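Local structure of DegV domain-containing protein spr0652 (Streptococcus pneumoniae, 6CNG) at residues S29-R34 against G143-L148; R248-Q253 against D275-P280. The protein binds linoleic acid and probably serves as a fatty-acid-carrying partner of a fatty acid kinase. All blocks are in the same frame, centred on the assembly; numbering follows the deposited sequence.

How the interactions relate
Interactions 1 and 2 lie about 10 Å apart between their centres and share a boundary: Asp32 and Tyr33 of the 29-34 loop, together with Gly143 and Leu147 of helix 143-157, pack on Val250, Ala252 and Leu279 of the two strands. Interaction 1 is wholly buried near the middle of the chain, where a loop from one sheet meets a helix start through a pair of aspartates. Interaction 2 is only partly buried and joins neighbouring strands at the border of the other sheet, using a regular backbone ladder with apolar side chains. Its charged groups gather where the two strands begin, whereas those of interaction 1 sit in the core.

Interaction 1 (S29-R34 against G143-L148). With NA (sodium ion), chain D.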
loop_
_atom_site.group_PDB
_atom_site.type_symbol
_atom_site.label_atom_id
_atom_site.label_comp_id
_atom_site.label_asym_id
_atom_site.label_seq_id
_atom_site.Cartn_x
_atom_site.Cartn_y
_atom_site.Cartn_z
ATOM N N SER A 29 6.325 -0.708 4.938
ATOM C CA SER A 29 6.026 -1.974 4.263
ATOM C C SER A 29 4.520 -2.173 3.915
ATOM O O SER A 29 4.124 -3.274 3.493
ATOM C CB SER A 29 6.652 -3.136 5.031
ATOM O OG SER A 29 6.045 -3.339 6.267
ATOM N N GLY A 30 3.704 -1.121 4.022
ATOM C CA GLY A 30 2.453 -1.039 3.301
ATOM C C GLY A 30 2.621 -0.803 1.817
ATOM O O GLY A 30 1.640 -0.915 1.075
ATOM N N CYS A 31 3.834 -0.432 1.389
ATOM C CA CYS A 31 4.269 -0.437 -0.004
ATOM C C CYS A 31 4.822 -1.814 -0.340
ATOM O O CYS A 31 5.564 -2.409 0.438
ATOM C CB CYS A 31 5.380 0.595 -0.214
ATOM S SG CYS A 31 6.189 0.645 -1.834
ATOM N N ASP A 32 4.468 -2.309 -1.508
ATOM C CA ASP A 32 4.831 -3.663 -1.870
ATOM C C ASP A 32 6.198 -3.784 -2.514
ATOM O O ASP A 32 6.679 -4.906 -2.649
ATOM C CB ASP A 32 3.760 -4.218 -2.808
ATOM C CG ASP A 32 2.368 -4.085 -2.222
ATOM O OD1 ASP A 32 2.099 -4.685 -1.181
ATOM O OD2 ASP A 32 1.570 -3.338 -2.782
ATOM N N TYR A 33 6.825 -2.675 -2.906
ATOM C CA TYR A 33 8.156 -2.704 -3.496
ATOM C C TYR A 33 9.205 -3.037 -2.441
ATOM O O TYR A 33 9.230 -2.439 -1.364
ATOM C CB TYR A 33 8.491 -1.333 -4.098
ATOM C CG TYR A 33 7.757 -0.969 -5.365
ATOM C CD1 TYR A 33 7.645 -1.858 -6.411
ATOM C CD2 TYR A 33 7.175 0.268 -5.506
ATOM C CE1 TYR A 33 6.973 -1.511 -7.565
ATOM C CE2 TYR A 33 6.507 0.622 -6.644
ATOM C CZ TYR A 33 6.407 -0.262 -7.675
ATOM O OH TYR A 33 5.719 0.130 -8.812
ATOM N N ARG A 34 10.099 -3.973 -2.768
ATOM C CA ARG A 34 11.369 -4.076 -2.058
ATOM C C ARG A 34 12.481 -3.353 -2.806
ATOM O O ARG A 34 13.396 -2.803 -2.185
ATOM C CB ARG A 34 11.769 -5.542 -1.836
ATOM C CG ARG A 34 10.640 -6.541 -1.494
ATOM C CD ARG A 34 10.021 -6.261 -0.156
ATOM N NE ARG A 34 9.473 -7.472 0.443
ATOM C CZ ARG A 34 8.900 -7.516 1.641
ATOM N NH1 ARG A 34 8.789 -6.413 2.363
ATOM N NH2 ARG A 34 8.445 -8.663 2.119
ATOM N N GLY A 143 -1.322 -1.132 -3.654
ATOM C CA GLY A 143 -1.062 -0.654 -5.004
ATOM C C GLY A 143 -1.054 0.860 -5.155
ATOM O O GLY A 143 -0.337 1.393 -6.002
ATOM N N GLU A 144 -1.846 1.567 -4.349
ATOM C CA GLU A 144 -1.877 3.019 -4.465
ATOM C C GLU A 144 -0.600 3.642 -3.934
ATOM O O GLU A 144 -0.072 4.586 -4.523
ATOM C CB GLU A 144 -3.095 3.604 -3.752
ATOM C CG GLU A 144 -3.374 4.982 -4.264
ATOM C CD GLU A 144 -4.370 5.784 -3.467
ATOM O OE1 GLU A 144 -5.126 5.197 -2.683
ATOM O OE2 GLU A 144 -4.402 7.026 -3.644
ATOM N N VAL A 145 -0.087 3.126 -2.820
ATOM C CA VAL A 145 1.219 3.562 -2.344
ATOM C C VAL A 145 2.285 3.244 -3.374
ATOM O O VAL A 145 3.206 4.024 -3.609
ATOM C CB VAL A 145 1.527 2.915 -0.985
ATOM C CG1 VAL A 145 2.917 3.206 -0.591
ATOM C CG2 VAL A 145 0.582 3.428 0.079
ATOM N N ASP A 146 2.191 2.084 -3.996
ATOM C CA ASP A 146 3.151 1.748 -5.027
ATOM C C ASP A 146 3.146 2.776 -6.147
ATOM O O ASP A 146 4.202 3.203 -6.604
ATOM C CB ASP A 146 2.811 0.364 -5.536
ATOM C CG ASP A 146 2.845 -0.682 -4.426
ATOM O OD1 ASP A 146 3.484 -0.423 -3.393
ATOM O OD2 ASP A 146 2.237 -1.766 -4.569
ATOM N N LEU A 147 1.960 3.170 -6.617
ATOM C CA LEU A 147 1.875 4.194 -7.644
ATOM C C LEU A 147 2.507 5.494 -7.192
ATOM O O LEU A 147 3.169 6.182 -7.976
ATOM C CB LEU A 147 0.420 4.445 -7.973
ATOM C CG LEU A 147 -0.254 3.450 -8.915
ATOM C CD1 LEU A 147 -1.700 3.827 -9.087
ATOM C CD2 LEU A 147 0.465 3.379 -10.248
ATOM N N LEU A 148 2.278 5.875 -5.948
ATOM C CA LEU A 148 2.840 7.129 -5.476
ATOM C C LEU A 148 4.348 7.084 -5.507
ATOM O O LEU A 148 5.003 8.058 -5.858
ATOM C CB LEU A 148 2.402 7.406 -4.053
ATOM C CG LEU A 148 0.929 7.666 -3.827
ATOM C CD1 LEU A 148 0.716 7.936 -2.370
ATOM C CD2 LEU A 148 0.459 8.820 -4.628
HETATM NA NA NA D . -5.881 9.241 -3.371
HETATM O O HOH W 1 -5.184 9.471 -1.232
#
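Two aspartates carry the polar part of this contact. Asp146 OD1 accepts the backbone N of Asp32 at 2.8 Å, in a fairly straight bond (162° at the hydrogen) that meets the carboxylate on its syn side, slightly out of the carboxylate plane. The other oxygen, Asp146 OD2, lies only 2.5 Å from Asp32 OD2. Two acidic oxygens so close in a buried place suggest a proton held between the groups, whose planes stand 74° apart. The Asp32 side chain turns back alongside its own backbone N (chi1 -53°), which brings OD2 round to the side of the N-H, so that both face Asp146. Its remaining oxygen, OD1, is taken by the backbone N of Ser282.

The 29-34 loop follows strand 23-28 at the carboxy-terminal end of a strand with parallel neighbours on both sides, in a mixed sheet, and the helix it meets, 143-157, starts soon after strand 132-137, a member of the same sheet. Near Gly30 the loop turns close to the bound linoleic acid in the lipid pocket of the DegV fold.

Apolar packing is confined to Cys31 CB, which rests on Val145 CG1 at 3.6 Å. The sulfur makes polar approaches instead: Cys31 SG comes 3.3 Å from Asp146 OD1 while receiving the backbone N of Tyr33. The Tyr33 ring presents its edge to the helix, CE2 lying 3.5 Å from Asp146 O, near the ring plane.

Metal binding occupies another side of the helix: the extended Glu144 side chain points away from the loop and binds the sodium ion through OE2 at 2.7 Å; the carbonyl oxygens of Gln173 and Thr176 and a water also bind the ion.

Interaction 2 (R248-Q253 against D275-P280); sequences RIVMAQ and DIKILP
Ile249 and Ile276 lie side by side, CB of the former 4.1 Å from CG1 of the latter, and on the same face Met251 runs out extended until its CE meets Ile276 CG2 at 4.0 Å. Helix 257-270 packs over this face, as expected of a beta-alpha-beta crossover whose strands are the two described here. On the other face Val250 CG1 touches Leu279 CD1 at 3.9 Å, against helix 143-157. Between the faces runs a parallel ladder of five backbone hydrogen bonds, alternating in direction from Ile249 N to Asp275 O through to Gln253 N to Leu279 O; the straightest joins Met251 N to Lys277 O (2.9 Å, 178°).

Polarity gathers at the beginning of the strands. Arg248 and Asp275 point the same way without forming a salt bridge, NE standing 4.1 Å from OD2; a water bridges them, accepting from Arg248 NE at 3.0 Å and donating to Asp275 OD2. Stronger charge partners lie on helix 143-157, Asp154 for Arg248 and Glu150 for Lys277. Alignment of the pair thus rests on the backbone and apolar groups, while the charges chiefly tie these strands to the helix beside them.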
loop_
_atom_site.group_PDB
_atom_site.type_symbol
_atom_site.label_atom_id
_atom_site.label_comp_id
_atom_site.label_asym_id
_atom_site.label_seq_id
_atom_site.Cartn_x
_atom_site.Cartn_y
_atom_site.Cartn_z
ATOM N N ARG A 248 -2.506 4.210 -15.228
ATOM C CA ARG A 248 -1.745 3.167 -14.566
ATOM C C ARG A 248 -2.589 2.455 -13.522
ATOM O O ARG A 248 -3.414 3.063 -12.842
ATOM C CB ARG A 248 -0.522 3.745 -13.872
ATOM C CG ARG A 248 0.542 4.278 -14.790
ATOM C CD ARG A 248 1.685 4.862 -13.985
ATOM N NE ARG A 248 2.665 5.456 -14.866
ATOM C CZ ARG A 248 3.669 6.206 -14.465
ATOM N NH1 ARG A 248 3.836 6.461 -13.183
ATOM N NH2 ARG A 248 4.500 6.708 -15.364
ATOM N N ILE A 249 -2.376 1.150 -13.418
ATOM C CA ILE A 249 -2.899 0.330 -12.340
ATOM C C ILE A 249 -1.765 -0.490 -11.759
ATOM O O ILE A 249 -0.904 -0.978 -12.493
ATOM C CB ILE A 249 -3.982 -0.617 -12.853
ATOM C CG1 ILE A 249 -5.155 0.158 -13.433
ATOM C CG2 ILE A 249 -4.449 -1.499 -11.749
ATOM C CD1 ILE A 249 -6.190 -0.733 -14.030
ATOM N N VAL A 250 -1.783 -0.645 -10.439
ATOM C CA VAL A 250 -0.913 -1.563 -9.695
ATOM C C VAL A 250 -1.813 -2.466 -8.859
ATOM O O VAL A 250 -2.500 -1.998 -7.951
ATOM C CB VAL A 250 0.078 -0.821 -8.801
ATOM C CG1 VAL A 250 0.869 -1.793 -8.029
ATOM C CG2 VAL A 250 0.976 0.026 -9.640
ATOM N N MET A 251 -1.819 -3.751 -9.172
ATOM C CA MET A 251 -2.580 -4.748 -8.426
ATOM C C MET A 251 -1.622 -5.499 -7.500
ATOM O O MET A 251 -0.876 -6.372 -7.942
ATOM C CB MET A 251 -3.229 -5.749 -9.380
ATOM C CG MET A 251 -4.228 -5.204 -10.358
ATOM S SD MET A 251 -4.886 -6.475 -11.442
ATOM C CE MET A 251 -5.857 -5.528 -12.576
ATOM N N ALA A 252 -1.661 -5.175 -6.216
ATOM C CA ALA A 252 -0.984 -5.966 -5.190
ATOM C C ALA A 252 -1.903 -7.090 -4.730
ATOM O O ALA A 252 -3.011 -6.836 -4.269
ATOM C CB ALA A 252 -0.624 -5.064 -4.018
ATOM N N GLN A 253 -1.439 -8.329 -4.825
ATOM C CA GLN A 253 -2.292 -9.472 -4.567
ATOM C C GLN A 253 -1.576 -10.524 -3.722
ATOM O O GLN A 253 -0.349 -10.632 -3.739
ATOM C CB GLN A 253 -2.778 -10.106 -5.869
ATOM C CG GLN A 253 -1.697 -10.440 -6.847
ATOM C CD GLN A 253 -1.041 -11.764 -6.564
ATOM O OE1 GLN A 253 -1.673 -12.674 -6.084
ATOM N NE2 GLN A 253 0.243 -11.874 -6.871
ATOM N N ASP A 275 -1.769 0.458 -18.544
ATOM C CA ASP A 275 -0.433 0.126 -18.107
ATOM C C ASP A 275 -0.654 -0.514 -16.742
ATOM O O ASP A 275 -0.828 0.175 -15.740
ATOM C CB ASP A 275 0.412 1.394 -18.052
ATOM C CG ASP A 275 1.805 1.168 -17.457
ATOM O OD1 ASP A 275 2.148 0.010 -17.113
ATOM O OD2 ASP A 275 2.560 2.163 -17.339
ATOM N N ILE A 276 -0.679 -1.825 -16.718
ATOM C CA ILE A 276 -0.996 -2.573 -15.516
ATOM C C ILE A 276 0.226 -3.360 -15.078
ATOM O O ILE A 276 0.907 -3.984 -15.900
ATOM C CB ILE A 276 -2.173 -3.528 -15.793
ATOM C CG1 ILE A 276 -3.358 -2.757 -16.343
ATOM C CG2 ILE A 276 -2.559 -4.295 -14.527
ATOM C CD1 ILE A 276 -4.460 -3.663 -16.802
ATOM N N LYS A 277 0.490 -3.315 -13.766
ATOM C CA LYS A 277 1.465 -4.144 -13.076
ATOM C C LYS A 277 0.749 -4.997 -12.032
ATOM O O LYS A 277 -0.227 -4.567 -11.420
ATOM C CB LYS A 277 2.511 -3.276 -12.362
ATOM C CG LYS A 277 3.240 -2.241 -13.224
ATOM C CD LYS A 277 3.965 -1.178 -12.350
ATOM C CE LYS A 277 4.262 0.145 -13.101
ATOM N NZ LYS A 277 3.049 0.879 -13.624
ATOM N N ILE A 278 1.226 -6.219 -11.833
ATOM C CA ILE A 278 0.720 -7.104 -10.787
ATOM C C ILE A 278 1.905 -7.407 -9.874
ATOM O O ILE A 278 2.954 -7.869 -10.348
ATOM C CB ILE A 278 0.114 -8.391 -11.374
ATOM C CG1 ILE A 278 -0.870 -8.068 -12.498
ATOM C CG2 ILE A 278 -0.551 -9.221 -10.295
ATOM C CD1 ILE A 278 -1.316 -9.293 -13.287
ATOM N N LEU A 279 1.764 -7.091 -8.584
ATOM C CA LEU A 279 2.840 -7.289 -7.615
ATOM C C LEU A 279 2.376 -8.172 -6.469
ATOM O O LEU A 279 1.222 -8.102 -6.056
ATOM C CB LEU A 279 3.312 -5.969 -6.990
ATOM C CG LEU A 279 3.841 -4.907 -7.933
ATOM C CD1 LEU A 279 4.155 -3.686 -7.118
ATOM C CD2 LEU A 279 5.056 -5.433 -8.629
ATOM N N PRO A 280 3.257 -8.983 -5.908
ATOM C CA PRO A 280 2.886 -9.709 -4.703
ATOM C C PRO A 280 2.829 -8.760 -3.509
ATOM O O PRO A 280 3.601 -7.809 -3.401
ATOM C CB PRO A 280 3.999 -10.752 -4.576
ATOM C CG PRO A 280 5.149 -10.124 -5.200
ATOM C CD PRO A 280 4.672 -9.172 -6.238
HETATM O O HOH W 2 2.352 4.604 -17.758
#